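Putative transcriptional regulator, sugar-binding family (Arthrobacter aurescens, PDB 3NZE) is a putative SorC-family transcriptional regulator that probably binds a sugar and DNA. Local coordinates at residues A154-D162 with L183-V192. Residues are numbered along the deposited sequence; the frame is centred on the assembly and turned at random.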
# COMPACT_ATOMS: atom_id res chain seq x y z
N ALA A 154 1.41 9.11 2.58
CA ALA A 154 0.75 7.80 2.60
C ALA A 154 1.79 6.77 2.21
O ALA A 154 2.58 7.02 1.32
CB ALA A 154 -0.41 7.76 1.61
N ILE A 155 1.80 5.62 2.89
CA ILE A 155 2.76 4.57 2.56
C ILE A 155 2.00 3.29 2.36
O ILE A 155 1.20 2.91 3.22
CB ILE A 155 3.77 4.36 3.70
CG1 ILE A 155 4.37 5.69 4.15
CG2 ILE A 155 4.88 3.40 3.25
CD1 ILE A 155 5.21 5.61 5.42
N PHE A 156 2.25 2.61 1.25
CA PHE A 156 1.45 1.44 0.90
C PHE A 156 2.14 0.49 -0.06
O PHE A 156 2.99 0.90 -0.86
CB PHE A 156 0.10 1.85 0.30
CG PHE A 156 0.21 2.84 -0.85
CD1 PHE A 156 0.39 2.40 -2.15
CD2 PHE A 156 0.12 4.20 -0.61
CE1 PHE A 156 0.47 3.31 -3.21
CE2 PHE A 156 0.19 5.12 -1.66
CZ PHE A 156 0.37 4.67 -2.96
N GLY A 157 1.73 -0.77 -0.00
CA GLY A 157 2.08 -1.74 -1.02
C GLY A 157 0.94 -1.85 -2.03
O GLY A 157 0.00 -1.04 -2.03
N VAL A 158 1.01 -2.85 -2.90
CA VAL A 158 0.00 -3.02 -3.95
C VAL A 158 -0.42 -4.48 -4.02
O VAL A 158 0.43 -5.37 -4.10
CB VAL A 158 0.56 -2.60 -5.33
CG1 VAL A 158 -0.51 -2.76 -6.41
CG2 VAL A 158 1.05 -1.16 -5.29
N GLY A 159 -1.73 -4.71 -3.97
CA GLY A 159 -2.26 -6.04 -4.21
C GLY A 159 -2.38 -6.26 -5.71
O GLY A 159 -2.51 -5.30 -6.47
N SER A 160 -2.32 -7.52 -6.13
CA SER A 160 -2.34 -7.83 -7.55
C SER A 160 -3.21 -9.05 -7.83
O SER A 160 -3.12 -10.06 -7.12
CB SER A 160 -0.92 -8.07 -8.07
OG SER A 160 -0.88 -8.02 -9.49
N VAL A 161 -4.05 -8.94 -8.84
CA VAL A 161 -4.86 -10.06 -9.30
C VAL A 161 -4.16 -10.64 -10.52
O VAL A 161 -3.92 -9.93 -11.50
CB VAL A 161 -6.28 -9.61 -9.69
CG1 VAL A 161 -7.17 -10.81 -9.95
CG2 VAL A 161 -6.87 -8.71 -8.61
N ASP A 162 -3.82 -11.93 -10.47
CA ASP A 162 -3.10 -12.55 -11.58
C ASP A 162 -4.06 -13.17 -12.59
O ASP A 162 -5.15 -13.61 -12.23
CB ASP A 162 -2.11 -13.60 -11.06
CG ASP A 162 -0.87 -13.73 -11.95
OD1 ASP A 162 -0.97 -14.34 -13.03
OD2 ASP A 162 0.20 -13.22 -11.55
N LEU A 183 -14.20 -9.54 -9.23
CA LEU A 183 -13.02 -8.86 -9.67
C LEU A 183 -12.77 -9.04 -11.17
O LEU A 183 -12.62 -8.10 -11.87
CB LEU A 183 -11.84 -9.32 -8.85
CG LEU A 183 -11.37 -8.54 -7.62
CD1 LEU A 183 -12.47 -7.86 -7.01
CD2 LEU A 183 -10.74 -9.44 -6.66
N ALA A 184 -12.71 -10.25 -11.66
CA ALA A 184 -12.56 -10.51 -13.08
C ALA A 184 -13.67 -9.83 -13.89
O ALA A 184 -13.42 -9.28 -14.96
CB ALA A 184 -12.54 -12.01 -13.34
N ALA A 185 -14.89 -9.88 -13.36
CA ALA A 185 -16.06 -9.29 -14.02
C ALA A 185 -15.86 -7.81 -14.31
O ALA A 185 -16.38 -7.29 -15.30
CB ALA A 185 -17.30 -9.49 -13.16
N ASP A 186 -15.09 -7.13 -13.46
CA ASP A 186 -14.90 -5.69 -13.59
C ASP A 186 -13.49 -5.30 -14.07
O ASP A 186 -13.09 -4.15 -13.93
CB ASP A 186 -15.19 -5.00 -12.25
CG ASP A 186 -16.63 -5.15 -11.81
OD1 ASP A 186 -16.87 -5.30 -10.60
OD2 ASP A 186 -17.52 -5.12 -12.68
N ASP A 187 -12.77 -6.26 -14.66
CA ASP A 187 -11.38 -6.07 -15.09
C ASP A 187 -10.49 -5.50 -13.98
O ASP A 187 -9.62 -4.66 -14.24
CB ASP A 187 -11.28 -5.19 -16.34
CG ASP A 187 -9.87 -5.23 -16.97
OD1 ASP A 187 -9.62 -6.14 -17.78
OD2 ASP A 187 -9.02 -4.35 -16.65
N VAL A 188 -10.71 -5.94 -12.74
CA VAL A 188 -9.89 -5.47 -11.63
C VAL A 188 -8.50 -6.12 -11.69
O VAL A 188 -8.40 -7.32 -11.95
CB VAL A 188 -10.56 -5.77 -10.28
CG1 VAL A 188 -9.61 -5.47 -9.11
CG2 VAL A 188 -11.86 -4.98 -10.16
N VAL A 189 -7.45 -5.34 -11.48
CA VAL A 189 -6.09 -5.87 -11.56
C VAL A 189 -5.34 -5.83 -10.23
O VAL A 189 -4.29 -6.45 -10.08
CB VAL A 189 -5.23 -5.19 -12.66
CG1 VAL A 189 -5.87 -5.40 -14.02
CG2 VAL A 189 -5.07 -3.71 -12.38
N GLY A 190 -5.88 -5.10 -9.25
CA GLY A 190 -5.16 -4.92 -8.00
C GLY A 190 -5.82 -3.94 -7.05
O GLY A 190 -6.94 -3.48 -7.29
N ASP A 191 -5.12 -3.62 -5.97
CA ASP A 191 -5.68 -2.73 -4.96
C ASP A 191 -4.59 -1.96 -4.25
O ASP A 191 -3.44 -2.39 -4.19
CB ASP A 191 -6.52 -3.50 -3.92
CG ASP A 191 -5.66 -4.14 -2.81
OD1 ASP A 191 -5.23 -5.29 -2.99
OD2 ASP A 191 -5.42 -3.49 -1.76
N VAL A 192 -4.97 -0.81 -3.71
CA VAL A 192 -4.18 -0.16 -2.70
C VAL A 192 -5.08 0.05 -1.50
O VAL A 192 -6.19 0.58 -1.64
CB VAL A 192 -3.66 1.19 -3.19
CG1 VAL A 192 -3.22 2.04 -2.00
CG2 VAL A 192 -2.49 0.96 -4.15
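Val192 lies against one face of the Phe156 ring, and its CG1 methyl makes a CH-pi contact 3.9 Å from the ring centroid, 24° off the normal and displaced toward the rim. Followed outward, Phe156 meets the valine along one side of the ring: CB and CG lie beside CG1, CD1 comes to 3.6 Å from Val192 CG1, and CE1 passes on to CG2. The ring is brought there by a first torsion of 52°, which sets CG between the backbone N and the carbonyl carbon. With an alanine here the ring is gone, and the two methyls of Val192 would probably lose their main cover on this side, opening a gap.

Beyond this apolar end the backbones run antiparallel. Gly159 and Asp191 form a hydrogen-bonded pair, with Gly159 N 2.9 Å from Asp191 O and Asp191 N 3.1 Å from Gly159 O. Next to them, Ser160 and Gly190 are a non-hydrogen-bonded pair; a side chain on Gly190 would run into Gly159 O. A single further bond, from Val161 N to Val189 O (2.8 Å), follows just past the paired residues, straight at the hydrogen but with the donor above the carbonyl plane. Asp191 OD1 lies 3.3 Å from Gly159 CA, in space a side chain on that glycine would need; this carboxylate is held by Tyr170 OH through OD1 and by Thr194 N through OD2. At the far end, Val161 CG2 sits over the Val189 backbone, 3.6 Å from Val189 C, and lies equally near Val188 CG1 and Leu183 CD2, by the Schellman motif that closes helix 177-185.

Strand 153-160 pairs in parallel with strands 59-62 and 225-230 in the putative sugar-binding domain; beyond its break it meets 188-192, which with 195-198 adds antiparallel neighbours to an otherwise parallel sheet, while Leu220 of helix 217-221 also packs on Val192.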